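PDB 1VPR: dinoflagellate luciferase from Lingulodinium polyedrum, which catalyses the oxidation of an open-tetrapyrrole luciferin by molecular oxygen with emission of blue light, here represented by one of its three homologous luciferase domains. Local coordinates for residues Leu106-Phe111 with Pro144-Leu149; Asp198-Gly203 with Met288-Glu293. All blocks are in the same frame, centred on the assembly; numbering follows the deposited sequence.

Both contacts are largely buried and belong to the luciferase catalytic domain, but their depths differ. Contact 2 is entirely core, its centre about 8 Å from the centre of the chain; contact 1 lies about 19 Å from that point and keeps one exposed residue, G148. Chemistry follows place: contact 1 is an aromatic ring packed on a turn, with a water joining backbones, whereas contact 2 is polar, with side chains of a barrel strand gathered round one loop carbonyl. The same strand ties them together. Q290 and T292 face the loop 198-203, while A291 and E293 on its other side pack against L106 and F111 of segment 106-111.

Contact 1. Residues Leu106-Phe111 with Pro144-Leu149; sequences LCFNNF and PWPAGL
The ring of F108 pushes its edge into the turn P146-L149, with CD2 3.3 Å from A147 O. That oxygen and P146 O both lie near the ring plane, so the weakly positive aromatic C-H edge faces carbonyl oxygens. The apolar grip is beside them: F108 CE2 lies 3.8 Å from P146 CB, and F108 CZ is equally far (3.8 Å) from L149 CD1. With chi1 at -71°, CG stands anti to the carbonyl carbon and the ring extends across to the turn. The turn is of type II, closed by L149 N to P146 O at 3.1 Å. Its third position suits glycine, because at its positive phi a CB on G148 would collide with A147 O and would come 3.5 Å from F108 CD2.

The looser side is wet. No direct hydrogen bond joins the segments; instead a water accepts from F108 N at 2.8 Å and donates to G148 O at 3.0 Å. F108 opens a run of left-handed backbone angles that continues through N109 and N110, a conformation asparagine tolerates well. An alanine in place of F108 is likely to open a gap beside P146 and L149 and to leave R274 without its cation-pi partner.

Beneath the contact lies the barrel sheet: F108 also rests on I261, and P146 and L149 on F263, all of strand 259-266, while P146 reaches C272 of strand 271-282. The helical turn and the loop are thus laid side by side on the same strands.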
ATOM      1  N   LEU A 106      11.461  10.329 -13.135  1.00 19.21           N
ATOM      2  CA  LEU A 106      10.754  10.089 -11.872  1.00 20.67           C
ATOM      3  C   LEU A 106      10.207  11.342 -11.210  1.00 20.83           C
ATOM      4  O   LEU A 106      10.748  12.438 -11.380  1.00 19.26           O
ATOM      5  CB  LEU A 106      11.656   9.368 -10.887  1.00 20.11           C
ATOM      6  CG  LEU A 106      11.927   7.934 -11.281  1.00 22.88           C
ATOM      7  CD1 LEU A 106      13.067   7.426 -10.425  1.00 26.44           C
ATOM      8  CD2 LEU A 106      10.670   7.099 -11.080  1.00 24.61           C
ATOM      9  N   CYS A 107       9.129  11.149 -10.453  1.00 17.95           N
ATOM     10  CA  CYS A 107       8.434  12.210  -9.737  1.00 17.90           C
ATOM     11  C   CYS A 107       9.355  12.939  -8.784  1.00 16.10           C
ATOM     12  O   CYS A 107      10.454  12.471  -8.477  1.00 17.27           O
ATOM     13  CB  CYS A 107       7.259  11.618  -8.939  1.00 16.99           C
ATOM     14  SG  CYS A 107       7.801  10.306  -7.773  1.00 18.21           S
ATOM     15  N   PHE A 108       8.885  14.091  -8.319  1.00 18.27           N
ATOM     16  CA  PHE A 108       9.621  14.942  -7.373  1.00 18.40           C
ATOM     17  C   PHE A 108      11.012  15.298  -7.907  1.00 19.41           C
ATOM     18  O   PHE A 108      11.954  15.456  -7.135  1.00 19.76           O
ATOM     19  CB  PHE A 108       9.757  14.249  -6.010  1.00 18.30           C
ATOM     20  CG  PHE A 108       8.461  14.159  -5.229  1.00 19.58           C
ATOM     21  CD1 PHE A 108       7.701  12.997  -5.256  1.00 18.98           C
ATOM     22  CD2 PHE A 108       8.003  15.249  -4.475  1.00 18.87           C
ATOM     23  CE1 PHE A 108       6.496  12.910  -4.545  1.00 18.78           C
ATOM     24  CE2 PHE A 108       6.795  15.173  -3.760  1.00 19.71           C
ATOM     25  CZ  PHE A 108       6.041  13.993  -3.799  1.00 19.05           C
ATOM     26  N   ASN A 109      11.117  15.436  -9.227  1.00 20.72           N
ATOM     27  CA  ASN A 109      12.392  15.740  -9.879  1.00 24.16           C
ATOM     28  C   ASN A 109      13.402  14.662  -9.519  1.00 23.12           C
ATOM     29  O   ASN A 109      14.517  14.954  -9.090  1.00 23.36           O
ATOM     30  CB  ASN A 109      12.898  17.116  -9.445  1.00 25.20           C
ATOM     31  CG  ASN A 109      12.086  18.228 -10.063  1.00 29.67           C
ATOM     32  OD1 ASN A 109      11.856  18.230 -11.280  1.00 30.27           O
ATOM     33  ND2 ASN A 109      11.638  19.177  -9.243  1.00 30.71           N
ATOM     34  N   ASN A 110      12.982  13.409  -9.700  1.00 21.83           N
ATOM     35  CA  ASN A 110      13.792  12.246  -9.386  1.00 20.52           C
ATOM     36  C   ASN A 110      14.121  12.225  -7.920  1.00 21.68           C
ATOM     37  O   ASN A 110      15.246  11.886  -7.515  1.00 21.68           O
ATOM     38  CB  ASN A 110      15.069  12.230 -10.199  1.00 23.13           C
ATOM     39  CG  ASN A 110      14.805  12.034 -11.647  1.00 24.56           C
ATOM     40  OD1 ASN A 110      14.189  11.037 -12.048  1.00 27.79           O
ATOM     41  ND2 ASN A 110      15.254  12.987 -12.463  1.00 26.79           N
ATOM     42  N   PHE A 111      13.112  12.582  -7.132  1.00 18.26           N
ATOM     43  CA  PHE A 111      13.212  12.629  -5.696  1.00 20.11           C
ATOM     44  C   PHE A 111      14.246  13.631  -5.166  1.00 20.60           C
ATOM     45  O   PHE A 111      14.609  13.578  -3.987  1.00 19.64           O
ATOM     46  CB  PHE A 111      13.496  11.217  -5.171  1.00 20.66           C
ATOM     47  CG  PHE A 111      12.415  10.214  -5.531  1.00 17.83           C
ATOM     48  CD1 PHE A 111      12.677   9.168  -6.403  1.00 19.19           C
ATOM     49  CD2 PHE A 111      11.153  10.307  -4.962  1.00 17.52           C
ATOM     50  CE1 PHE A 111      11.691   8.209  -6.700  1.00 18.45           C
ATOM     51  CE2 PHE A 111      10.153   9.349  -5.256  1.00 17.46           C
ATOM     52  CZ  PHE A 111      10.435   8.300  -6.125  1.00 15.26           C
ATOM     53  N   PRO A 144       3.243  18.283   6.817  1.00 17.46           N
ATOM     54  CA  PRO A 144       3.758  19.084   5.711  1.00 20.45           C
ATOM     55  C   PRO A 144       3.464  18.373   4.387  1.00 19.30           C
ATOM     56  O   PRO A 144       3.591  17.156   4.313  1.00 17.28           O
ATOM     57  CB  PRO A 144       5.275  19.125   5.982  1.00 20.60           C
ATOM     58  CG  PRO A 144       5.371  19.017   7.467  1.00 18.96           C
ATOM     59  CD  PRO A 144       4.323  17.933   7.753  1.00 18.45           C
ATOM     60  N   TRP A 145       3.040  19.113   3.364  1.00 18.03           N
ATOM     61  CA  TRP A 145       2.848  18.512   2.044  1.00 17.20           C
ATOM     62  C   TRP A 145       4.276  18.497   1.480  1.00 18.42           C
ATOM     63  O   TRP A 145       5.053  19.421   1.748  1.00 19.04           O
ATOM     64  CB  TRP A 145       1.969  19.390   1.152  1.00 17.21           C
ATOM     65  CG  TRP A 145       0.494  19.352   1.505  1.00 17.99           C
ATOM     66  CD1 TRP A 145      -0.171  20.193   2.352  1.00 19.02           C
ATOM     67  CD2 TRP A 145      -0.483  18.426   1.007  1.00 15.25           C
ATOM     68  NE1 TRP A 145      -1.502  19.853   2.408  1.00 18.24           N
ATOM     69  CE2 TRP A 145      -1.719  18.769   1.595  1.00 16.36           C
ATOM     70  CE3 TRP A 145      -0.429  17.339   0.122  1.00 16.91           C
ATOM     71  CZ2 TRP A 145      -2.905  18.061   1.330  1.00 16.56           C
ATOM     72  CZ3 TRP A 145      -1.608  16.630  -0.150  1.00 14.66           C
ATOM     73  CH2 TRP A 145      -2.829  16.992   0.450  1.00 15.09           C
ATOM     74  N   PRO A 146       4.661  17.447   0.728  1.00 18.83           N
ATOM     75  CA  PRO A 146       6.029  17.437   0.193  1.00 16.94           C
ATOM     76  C   PRO A 146       6.235  18.332  -1.016  1.00 18.59           C
ATOM     77  O   PRO A 146       5.541  18.195  -2.023  1.00 17.07           O
ATOM     78  CB  PRO A 146       6.263  15.962  -0.132  1.00 15.65           C
ATOM     79  CG  PRO A 146       4.884  15.486  -0.531  1.00 14.22           C
ATOM     80  CD  PRO A 146       4.000  16.138   0.526  1.00 18.28           C
ATOM     81  N   ALA A 147       7.190  19.256  -0.916  1.00 20.36           N
ATOM     82  CA  ALA A 147       7.519  20.166  -2.017  1.00 20.30           C
ATOM     83  C   ALA A 147       7.600  19.408  -3.340  1.00 20.01           C
ATOM     84  O   ALA A 147       8.177  18.320  -3.390  1.00 19.48           O
ATOM     85  CB  ALA A 147       8.888  20.847  -1.742  1.00 19.41           C
ATOM     86  N   GLY A 148       7.038  19.979  -4.408  1.00 19.75           N
ATOM     87  CA  GLY A 148       7.097  19.317  -5.709  1.00 18.78           C
ATOM     88  C   GLY A 148       5.924  18.397  -6.017  1.00 20.02           C
ATOM     89  O   GLY A 148       5.853  17.819  -7.102  1.00 18.17           O
ATOM     90  N   LEU A 149       5.000  18.237  -5.076  1.00 19.40           N
ATOM     91  CA  LEU A 149       3.848  17.387  -5.356  1.00 19.60           C
ATOM     92  C   LEU A 149       2.897  18.151  -6.268  1.00 20.45           C
ATOM     93  O   LEU A 149       2.535  19.286  -5.979  1.00 20.35           O
ATOM     94  CB  LEU A 149       3.111  17.009  -4.060  1.00 16.77           C
ATOM     95  CG  LEU A 149       1.901  16.082  -4.240  1.00 17.03           C
ATOM     96  CD1 LEU A 149       2.378  14.694  -4.646  1.00 15.88           C
ATOM     97  CD2 LEU A 149       1.098  16.016  -2.937  1.00 16.48           C
TER
HETATM   98  O   HOH W   1       6.368  15.359  -8.682  1.00 23.26           O

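Contact 2. Residues Asp198-Gly203 with Met288-Glu293; sequences DHHQTG and MRQATE
H200 meets Q290 and T292 chiefly through its backbone oxygen and its CB. H200 O takes a weak hydrogen bond from Q290 NE2 (3.2 Å, bent to 131° at the hydrogen), and T292 OG1 lies 2.9 Å from it.

Along the H200 side chain, CB points toward the strand and sits 3.7 Å from Q290 NE2 and 3.8 Å from T292 OG1. CG, anti to the carbonyl carbon (chi1 -61°), carries the ring away from the strand, its plane 84° from the Q290 amide; H200 CG and ND1 are still 4.1 and 3.9 Å from Q290 NE2. At H200 ND1 a water lies in the ring plane, 2.9 Å from the nitrogen; it also donates to T202 O and accepts from Q290 NE2, tying loop to strand. Histidine suits the spot, its ring nitrogen meeting the water while its side chain packs on I275 and R277 of strand 271-282.

Glutamine, CG anti to the backbone N and the chain extended beyond it, sets its amide between loop and sheet: NE2 gives to H200 O and the water, while OE1 accepts from R277 NE and Y303 OH on the flanking strands. T292, beta-branched as strand residues often are, sets OG1 near the same oxygen. Such alternation, with A291 turned away, is the two-sided pattern of a strand in a calycin-type antiparallel barrel.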
ATOM      1  N   ASP A 198       8.589  -2.791   4.909  1.00 16.59           N
ATOM      2  CA  ASP A 198       7.243  -2.344   5.273  1.00 17.47           C
ATOM      3  C   ASP A 198       6.543  -1.543   4.187  1.00 15.58           C
ATOM      4  O   ASP A 198       7.170  -0.872   3.348  1.00 17.45           O
ATOM      5  CB  ASP A 198       7.245  -1.550   6.600  1.00 17.39           C
ATOM      6  CG  ASP A 198       5.943  -1.729   7.411  1.00 21.41           C
ATOM      7  OD1 ASP A 198       5.791  -1.097   8.488  1.00 19.24           O
ATOM      8  OD2 ASP A 198       5.062  -2.512   6.988  1.00 25.10           O
ATOM      9  N   HIS A 199       5.222  -1.647   4.224  1.00 14.18           N
ATOM     10  CA  HIS A 199       4.328  -0.985   3.302  1.00 14.70           C
ATOM     11  C   HIS A 199       4.782  -0.915   1.853  1.00 12.78           C
ATOM     12  O   HIS A 199       5.051  -1.952   1.257  1.00 10.67           O
ATOM     13  CB  HIS A 199       3.891   0.401   3.846  1.00 15.75           C
ATOM     14  CG  HIS A 199       5.013   1.307   4.257  1.00 14.41           C
ATOM     15  ND1 HIS A 199       5.660   2.138   3.368  1.00 13.57           N
ATOM     16  CD2 HIS A 199       5.587   1.524   5.465  1.00 14.19           C
ATOM     17  CE1 HIS A 199       6.586   2.830   4.013  1.00 16.40           C
ATOM     18  NE2 HIS A 199       6.561   2.474   5.287  1.00 15.61           N
ATOM     19  N   HIS A 200       4.896   0.276   1.263  1.00 11.62           N
ATOM     20  CA  HIS A 200       5.239   0.313  -0.155  1.00 12.10           C
ATOM     21  C   HIS A 200       6.684   0.153  -0.550  1.00 14.21           C
ATOM     22  O   HIS A 200       7.024   0.387  -1.702  1.00 16.60           O
ATOM     23  CB  HIS A 200       4.638   1.563  -0.804  1.00  9.42           C
ATOM     24  CG  HIS A 200       3.147   1.595  -0.719  1.00 12.94           C
ATOM     25  ND1 HIS A 200       2.363   0.543  -1.140  1.00 14.82           N
ATOM     26  CD2 HIS A 200       2.298   2.539  -0.254  1.00 13.87           C
ATOM     27  CE1 HIS A 200       1.090   0.842  -0.941  1.00 17.37           C
ATOM     28  NE2 HIS A 200       1.023   2.049  -0.405  1.00 16.70           N
ATOM     29  N   GLN A 201       7.530  -0.241   0.402  1.00 14.27           N
ATOM     30  CA  GLN A 201       8.930  -0.505   0.111  1.00 16.19           C
ATOM     31  C   GLN A 201       9.005  -1.808  -0.678  1.00 16.43           C
ATOM     32  O   GLN A 201       9.944  -2.013  -1.455  1.00 16.05           O
ATOM     33  CB  GLN A 201       9.736  -0.582   1.402  1.00 14.29           C
ATOM     34  CG  GLN A 201      10.054   0.812   1.926  1.00 18.71           C
ATOM     35  CD  GLN A 201      10.521   0.837   3.361  1.00 18.94           C
ATOM     36  OE1 GLN A 201      11.545   1.429   3.668  1.00 21.81           O
ATOM     37  NE2 GLN A 201       9.758   0.231   4.248  1.00 19.90           N
ATOM     38  N   THR A 202       8.021  -2.688  -0.482  1.00 15.09           N
ATOM     39  CA  THR A 202       7.947  -3.931  -1.253  1.00 13.40           C
ATOM     40  C   THR A 202       6.483  -4.099  -1.627  1.00 13.81           C
ATOM     41  O   THR A 202       5.629  -3.397  -1.105  1.00 13.35           O
ATOM     42  CB  THR A 202       8.393  -5.192  -0.455  1.00 13.10           C
ATOM     43  OG1 THR A 202       7.617  -5.315   0.743  1.00 14.46           O
ATOM     44  CG2 THR A 202       9.852  -5.090  -0.095  1.00 14.27           C
ATOM     45  N   GLY A 203       6.175  -5.034  -2.522  1.00 14.23           N
ATOM     46  CA  GLY A 203       4.780  -5.184  -2.871  1.00 16.39           C
ATOM     47  C   GLY A 203       4.098  -6.410  -2.289  1.00 17.23           C
ATOM     48  O   GLY A 203       4.744  -7.327  -1.748  1.00 15.59           O
HETATM   49  N   MSE A 288       3.073  -2.055 -14.670  1.00 13.72           N
HETATM   50  CA  MSE A 288       2.960  -0.948 -13.758  1.00 15.57           C
HETATM   51  C   MSE A 288       4.238  -0.943 -12.953  1.00 14.74           C
HETATM   52  O   MSE A 288       4.634  -1.976 -12.418  1.00 13.51           O
HETATM   53  CB  MSE A 288       1.761  -1.105 -12.795  1.00 17.39           C
HETATM   54  CG  MSE A 288       1.845  -0.108 -11.645  1.00 18.47           C
HETATM   55 SE   MSE A 288       0.310  -0.133 -10.443  1.00 28.39          SE
HETATM   56  CE  MSE A 288      -0.801   0.930 -11.467  1.00 17.27           C
ATOM     57  N   ARG A 289       4.891   0.209 -12.869  1.00 14.12           N
ATOM     58  CA  ARG A 289       6.086   0.300 -12.068  1.00 15.24           C
ATOM     59  C   ARG A 289       5.818   1.221 -10.899  1.00 15.09           C
ATOM     60  O   ARG A 289       5.379   2.352 -11.068  1.00 16.51           O
ATOM     61  CB  ARG A 289       7.294   0.835 -12.858  1.00 15.16           C
ATOM     62  CG  ARG A 289       8.569   0.876 -11.991  1.00 15.12           C
ATOM     63  CD  ARG A 289       9.739   1.596 -12.691  1.00 15.68           C
ATOM     64  NE  ARG A 289       9.460   3.024 -12.901  1.00 17.24           N
ATOM     65  CZ  ARG A 289      10.114   3.794 -13.776  1.00 19.45           C
ATOM     66  NH1 ARG A 289       9.802   5.075 -13.906  1.00 18.00           N
ATOM     67  NH2 ARG A 289      11.077   3.280 -14.535  1.00 18.66           N
ATOM     68  N   GLN A 290       6.073   0.708  -9.705  1.00 15.62           N
ATOM     69  CA  GLN A 290       5.903   1.472  -8.473  1.00 15.27           C
ATOM     70  C   GLN A 290       7.309   1.837  -7.981  1.00 14.69           C
ATOM     71  O   GLN A 290       8.172   0.970  -7.873  1.00 16.46           O
ATOM     72  CB  GLN A 290       5.211   0.581  -7.442  1.00 17.17           C
ATOM     73  CG  GLN A 290       4.994   1.187  -6.068  1.00 15.74           C
ATOM     74  CD  GLN A 290       4.239   0.242  -5.169  1.00 18.24           C
ATOM     75  OE1 GLN A 290       3.113  -0.166  -5.480  1.00 14.52           O
ATOM     76  NE2 GLN A 290       4.855  -0.123  -4.048  1.00 17.29           N
ATOM     77  N   ALA A 291       7.545   3.111  -7.678  1.00 15.06           N
ATOM     78  CA  ALA A 291       8.854   3.536  -7.215  1.00 14.37           C
ATOM     79  C   ALA A 291       8.665   4.345  -5.938  1.00 13.18           C
ATOM     80  O   ALA A 291       8.033   5.410  -5.960  1.00 11.80           O
ATOM     81  CB  ALA A 291       9.550   4.398  -8.308  1.00 13.33           C
ATOM     82  N   THR A 292       9.218   3.838  -4.840  1.00 14.36           N
ATOM     83  CA  THR A 292       9.118   4.483  -3.533  1.00 17.04           C
ATOM     84  C   THR A 292      10.494   4.929  -3.047  1.00 19.60           C
ATOM     85  O   THR A 292      11.450   4.157  -3.094  1.00 19.29           O
ATOM     86  CB  THR A 292       8.558   3.521  -2.498  1.00 18.60           C
ATOM     87  OG1 THR A 292       7.350   2.938  -3.002  1.00 18.42           O
ATOM     88  CG2 THR A 292       8.245   4.255  -1.197  1.00 16.78           C
ATOM     89  N   GLU A 293      10.581   6.159  -2.553  1.00 20.10           N
ATOM     90  CA  GLU A 293      11.868   6.692  -2.103  1.00 20.95           C
ATOM     91  C   GLU A 293      11.867   7.369  -0.747  1.00 19.08           C
ATOM     92  O   GLU A 293      10.926   8.073  -0.380  1.00 17.96           O
ATOM     93  CB  GLU A 293      12.409   7.695  -3.135  1.00 21.96           C
ATOM     94  CG  GLU A 293      13.869   8.148  -2.917  1.00 22.43           C
ATOM     95  CD  GLU A 293      14.038   9.333  -1.961  1.00 23.77           C
ATOM     96  OE1 GLU A 293      15.212   9.708  -1.702  1.00 24.62           O
ATOM     97  OE2 GLU A 293      13.021   9.896  -1.480  1.00 22.85           O
TER
HETATM   98  O   HOH W   2       3.275  -1.973  -2.160  1.00 20.59           O